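Local coordinates for cellulose 1,4-beta-cellobiosidase (Thermobifida fusca, PDB 4JJJ), which probably releases cellobiose from cellulose chains, this chain being the family 48 glycoside hydrolase part of a longer protein that also has a carbohydrate-binding module, at residues Tyr262-Met267 against Ser345-Gln350; Ala332-Leu335 against Glu340-Pro343. The protein carries 1 engineered substitution. All coordinates share one frame; numbering follows the deposited sequence.

Contact 1 of 2, residues Tyr262-Met267 against Ser345-Gln350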
loop_
_atom_site.group_PDB
_atom_site.type_symbol
_atom_site.label_atom_id
_atom_site.label_comp_id
_atom_site.label_asym_id
_atom_site.label_seq_id
_atom_site.Cartn_x
_atom_site.Cartn_y
_atom_site.Cartn_z
ATOM N N TYR A 262 -3.789 -10.221 12.691
ATOM C CA TYR A 262 -4.926 -9.496 12.108
ATOM C C TYR A 262 -4.838 -9.344 10.613
ATOM O O TYR A 262 -5.835 -9.265 9.925
ATOM C CB TYR A 262 -5.066 -8.132 12.745
ATOM C CG TYR A 262 -5.658 -8.259 14.185
ATOM C CD1 TYR A 262 -7.025 -8.214 14.392
ATOM C CD2 TYR A 262 -4.834 -8.343 15.283
ATOM C CE1 TYR A 262 -7.528 -8.384 15.641
ATOM C CE2 TYR A 262 -5.347 -8.560 16.571
ATOM C CZ TYR A 262 -6.719 -8.525 16.726
ATOM O OH TYR A 262 -7.261 -8.694 18.025
ATOM N N LEU A 263 -3.615 -9.303 10.110
ATOM C CA LEU A 263 -3.364 -9.131 8.637
ATOM C C LEU A 263 -3.910 -10.299 7.865
ATOM O O LEU A 263 -4.125 -10.235 6.626
ATOM C CB LEU A 263 -1.871 -8.989 8.382
ATOM C CG LEU A 263 -1.378 -8.682 6.967
ATOM C CD1 LEU A 263 -2.134 -7.487 6.468
ATOM C CD2 LEU A 263 0.167 -8.460 7.043
ATOM N N ARG A 264 -4.146 -11.412 8.572
ATOM C CA ARG A 264 -4.875 -12.491 7.861
ATOM C C ARG A 264 -6.203 -12.089 7.233
ATOM O O ARG A 264 -6.648 -12.741 6.329
ATOM C CB ARG A 264 -5.094 -13.740 8.754
ATOM C CG ARG A 264 -3.787 -14.367 9.283
ATOM C CD ARG A 264 -3.989 -15.603 10.137
ATOM N NE ARG A 264 -4.660 -15.238 11.342
ATOM C CZ ARG A 264 -5.424 -16.060 12.114
ATOM N NH1 ARG A 264 -5.777 -17.263 11.707
ATOM N NH2 ARG A 264 -5.885 -15.581 13.248
ATOM N N TYR A 265 -6.855 -11.078 7.721
ATOM C CA TYR A 265 -8.101 -10.585 7.063
ATOM C C TYR A 265 -7.856 -10.297 5.584
ATOM O O TYR A 265 -8.763 -10.495 4.750
ATOM C CB TYR A 265 -8.641 -9.304 7.751
ATOM C CG TYR A 265 -9.606 -9.644 8.811
ATOM C CD1 TYR A 265 -10.890 -10.088 8.501
ATOM C CD2 TYR A 265 -9.236 -9.516 10.121
ATOM C CE1 TYR A 265 -11.812 -10.403 9.497
ATOM C CE2 TYR A 265 -10.109 -9.861 11.144
ATOM C CZ TYR A 265 -11.420 -10.264 10.849
ATOM O OH TYR A 265 -12.331 -10.671 11.833
ATOM N N ALA A 266 -6.630 -9.876 5.171
ATOM C CA ALA A 266 -6.320 -9.639 3.774
ATOM C C ALA A 266 -6.345 -10.922 2.904
ATOM O O ALA A 266 -6.355 -10.800 1.697
ATOM C CB ALA A 266 -4.959 -8.940 3.666
ATOM N N MET A 267 -6.335 -12.092 3.562
ATOM C CA MET A 267 -6.267 -13.379 2.900
ATOM C C MET A 267 -7.602 -13.919 2.448
ATOM O O MET A 267 -7.661 -15.012 1.840
ATOM C CB MET A 267 -5.599 -14.366 3.819
ATOM C CG MET A 267 -4.138 -14.109 4.099
ATOM S SD MET A 267 -3.494 -15.453 5.104
ATOM C CE MET A 267 -1.921 -14.831 5.598
ATOM N N SER A 345 -2.342 -16.807 17.856
ATOM C CA SER A 345 -3.648 -17.463 17.630
ATOM C C SER A 345 -3.442 -18.960 17.265
ATOM O O SER A 345 -2.447 -19.345 16.652
ATOM C CB SER A 345 -4.356 -16.708 16.522
ATOM O OG SER A 345 -3.641 -16.939 15.363
ATOM N N PRO A 346 -4.393 -19.781 17.597
ATOM C CA PRO A 346 -4.157 -21.209 17.344
ATOM C C PRO A 346 -3.959 -21.582 15.851
ATOM O O PRO A 346 -3.250 -22.560 15.634
ATOM C CB PRO A 346 -5.443 -21.838 17.893
ATOM C CG PRO A 346 -5.687 -20.931 19.139
ATOM C CD PRO A 346 -5.560 -19.558 18.477
ATOM N N THR A 347 -4.510 -20.816 14.928
ATOM C CA THR A 347 -4.323 -21.127 13.499
ATOM C C THR A 347 -3.501 -20.099 12.689
ATOM O O THR A 347 -3.321 -20.265 11.470
ATOM C CB THR A 347 -5.612 -21.422 12.808
ATOM O OG1 THR A 347 -6.416 -20.244 12.599
ATOM C CG2 THR A 347 -6.339 -22.580 13.503
ATOM N N GLY A 348 -2.986 -19.060 13.345
ATOM C CA GLY A 348 -2.244 -18.015 12.658
ATOM C C GLY A 348 -1.019 -18.538 11.935
ATOM O O GLY A 348 -0.725 -18.122 10.831
ATOM N N VAL A 349 -0.237 -19.391 12.608
ATOM C CA VAL A 349 0.946 -19.869 12.019
ATOM C C VAL A 349 0.657 -20.700 10.775
ATOM O O VAL A 349 1.272 -20.543 9.670
ATOM C CB VAL A 349 1.757 -20.677 13.075
ATOM C CG1 VAL A 349 2.877 -21.361 12.371
ATOM C CG2 VAL A 349 2.374 -19.714 14.024
ATOM N N GLN A 350 -0.331 -21.623 10.891
ATOM C CA GLN A 350 -0.732 -22.459 9.761
ATOM C C GLN A 350 -1.172 -21.605 8.573
ATOM O O GLN A 350 -0.824 -21.912 7.405
ATOM C CB GLN A 350 -1.909 -23.361 10.198
ATOM C CG GLN A 350 -2.341 -24.362 9.132
ATOM C CD GLN A 350 -1.323 -25.478 8.869
ATOM O OE1 GLN A 350 -0.750 -26.083 9.794
ATOM N NE2 GLN A 350 -1.184 -25.840 7.561
#
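T347 OG1 is held by two basic side chains, R264 and K290. R264 NH1 makes a weak hydrogen bond to T347 OG1 at 3.2 Å, with an N-H...O angle of 132°. K290 NZ is the stronger partner of this oxygen. The contact joins two helix ends of the (α/α)6 fold of family 48. R264 lies near the end of helix 250-263, where the chain passes into 3-10 turns, and T347 precedes helix 348-365.

R264 alone makes the contact from 262-267. Its chain is extended at first and then bends at chi3 (-66°), which lays the guanidinium flat against the first turn of the other helix. G348 CA sits 3.6 Å above the guanidinium plane of R264, displaced toward its rim. G348 N and S345 OG lie over a face of the group. T347 OG1 instead meets it at the edge, near its plane, and the two side chains cross at about a right angle. R264 CD also packs on G348 CA, at 3.9 Å.

Three carboxylates pair with the arginine. NH1 forms a salt bridge with D351, and NH2 forms salt bridges with D261 and E133. These acids are likely to keep the buried guanidinium charged and limit its rotation. A leucine in its place would probably leave D261, D351 and E133 without their shared cation, and T347 OG1 without its arginine bond.

S345 precedes the turn that leads into helix 348-365. Its OG is bonded to D261. R264 NH2 comes within 3.4 Å of S345 OG, but at an angle too poor for a bond. S345 OG also caps the helix, accepting a weak bond from G348 N that is 3.0 Å long and bent to 121°.

Contact 2 of 2, residues Ala332-Leu335 against Glu340-Pro343; sequences AYAL and ELQP. With ZN (zinc ion), chain R; ZN (zinc ion), chain B.
L335 and P343 meet on the close-packed side, where the loop 340-343 doubles back over the last turns of helix 329-337. P343 CD is 3.3 Å from L335 O. Q342 CA donates a CH...O contact to the same oxygen at 3.4 Å, with an angle of 156° at the hydrogen. No N-H reaches it, and L335 O is buried without a polar partner in the model. With CG anti to its carbonyl carbon (chi1 -69°), L335 carries CD2 to the loop backbone, 3.3 Å from L341 O. L335 CD2 also meets P343 CD at 4.0 Å. Next to it, L341 CD1 rests on A334 CB at 3.6 Å.

The other side is looser. The Q342 chain runs extended beyond CG, and its NE2 bonds to S336 O, just past 332-335. E340 takes no part in the packing; with H237 it binds zinc. The two zinc positions are only 2.1 Å apart, ZN of chain R to ZN of chain B. They can hardly be filled together, so the details of this site are doubtful.

The apolar core lies against helix 223-242, through F234 and V230. M253 and A256 of helix 250-263 pack on L341, and W352 of helix 348-365 on L335.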
loop_
_atom_site.group_PDB
_atom_site.type_symbol
_atom_site.label_atom_id
_atom_site.label_comp_id
_atom_site.label_asym_id
_atom_site.label_seq_id
_atom_site.Cartn_x
_atom_site.Cartn_y
_atom_site.Cartn_z
ATOM N N ALA A 332 5.946 -13.491 5.189
ATOM C CA ALA A 332 5.249 -14.794 5.310
ATOM C C ALA A 332 6.152 -15.877 5.902
ATOM O O ALA A 332 5.724 -16.646 6.790
ATOM C CB ALA A 332 4.630 -15.211 4.021
ATOM N N TYR A 333 7.421 -15.830 5.485
ATOM C CA TYR A 333 8.422 -16.760 6.042
ATOM C C TYR A 333 8.527 -16.446 7.513
ATOM O O TYR A 333 8.557 -17.395 8.351
ATOM C CB TYR A 333 9.776 -16.469 5.342
ATOM C CG TYR A 333 10.932 -17.065 6.134
ATOM C CD1 TYR A 333 11.166 -18.396 6.050
ATOM C CD2 TYR A 333 11.771 -16.266 6.820
ATOM C CE1 TYR A 333 12.276 -18.945 6.723
ATOM C CE2 TYR A 333 12.801 -16.812 7.557
ATOM C CZ TYR A 333 12.987 -18.134 7.479
ATOM O OH TYR A 333 14.093 -18.696 8.178
ATOM N N ALA A 334 8.674 -15.182 7.896
ATOM C CA ALA A 334 8.881 -14.789 9.320
ATOM C C ALA A 334 7.713 -15.252 10.161
ATOM O O ALA A 334 7.939 -15.845 11.267
ATOM C CB ALA A 334 9.142 -13.302 9.503
ATOM N N LEU A 335 6.535 -14.922 9.741
ATOM C CA LEU A 335 5.304 -15.211 10.537
ATOM C C LEU A 335 5.063 -16.716 10.665
ATOM O O LEU A 335 4.497 -17.181 11.673
ATOM C CB LEU A 335 4.088 -14.501 9.999
ATOM C CG LEU A 335 4.073 -13.000 10.155
ATOM C CD1 LEU A 335 3.075 -12.404 9.167
ATOM C CD2 LEU A 335 3.725 -12.585 11.606
ATOM N N GLU A 340 9.813 -15.965 17.253
ATOM C CA GLU A 340 9.675 -14.602 17.686
ATOM C C GLU A 340 8.641 -13.728 16.968
ATOM O O GLU A 340 8.308 -12.629 17.413
ATOM C CB GLU A 340 11.049 -13.968 17.526
ATOM C CG GLU A 340 11.994 -14.560 18.538
ATOM C CD GLU A 340 12.832 -15.770 18.066
ATOM O OE1 GLU A 340 12.668 -16.377 16.973
ATOM O OE2 GLU A 340 13.754 -16.046 18.858
ATOM N N LEU A 341 8.160 -14.228 15.838
ATOM C CA LEU A 341 7.199 -13.548 15.043
ATOM C C LEU A 341 5.981 -14.383 14.795
ATOM O O LEU A 341 5.009 -13.836 14.332
ATOM C CB LEU A 341 7.840 -13.089 13.711
ATOM C CG LEU A 341 8.582 -11.763 13.912
ATOM C CD1 LEU A 341 9.263 -11.491 12.604
ATOM C CD2 LEU A 341 7.708 -10.561 14.225
ATOM N N GLN A 342 5.979 -15.682 15.120
ATOM C CA GLN A 342 4.779 -16.524 14.960
ATOM C C GLN A 342 3.590 -16.002 15.774
ATOM O O GLN A 342 3.695 -15.780 16.990
ATOM C CB GLN A 342 5.102 -17.968 15.352
ATOM C CG GLN A 342 5.945 -18.710 14.337
ATOM C CD GLN A 342 6.405 -20.089 14.818
ATOM O OE1 GLN A 342 6.623 -20.301 16.027
ATOM N NE2 GLN A 342 6.544 -20.996 13.933
ATOM N N PRO A 343 2.438 -15.845 15.146
ATOM C CA PRO A 343 1.272 -15.364 15.839
ATOM C C PRO A 343 0.827 -16.337 16.912
ATOM O O PRO A 343 0.977 -17.574 16.808
ATOM C CB PRO A 343 0.198 -15.283 14.772
ATOM C CG PRO A 343 0.972 -15.065 13.530
ATOM C CD PRO A 343 2.300 -15.723 13.718
HETATM ZN ZN ZN R . 15.427 -14.591 19.002
HETATM ZN ZN ZN B . 14.915 -15.571 17.267
HETATM O O HOH W 1 16.787 -16.112 18.721
HETATM O O HOH W 2 14.696 -17.291 15.672
#

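In the fold
Contact 2 is nested inside the chain loop closed by contact 1, and their centres are 10 Å apart. Helix 348-365 joins them. V349 CG2 packs on Q342 CB at 3.5 Å and on P343 O at 3.8 Å, while G348 CA lies 4.2 Å from P343 CB. Between P343 and S345 comes D344, a sodium ligand together with D254. The side chains of P343 and S345 lie about 8 and 9 Å from bound sodium. Contact 1 is away from the annotated sites, although L263 packs on P223, beside the engineered N224 at the predicted nucleophile position. Contact 2 instead leads, through E340, to zinc.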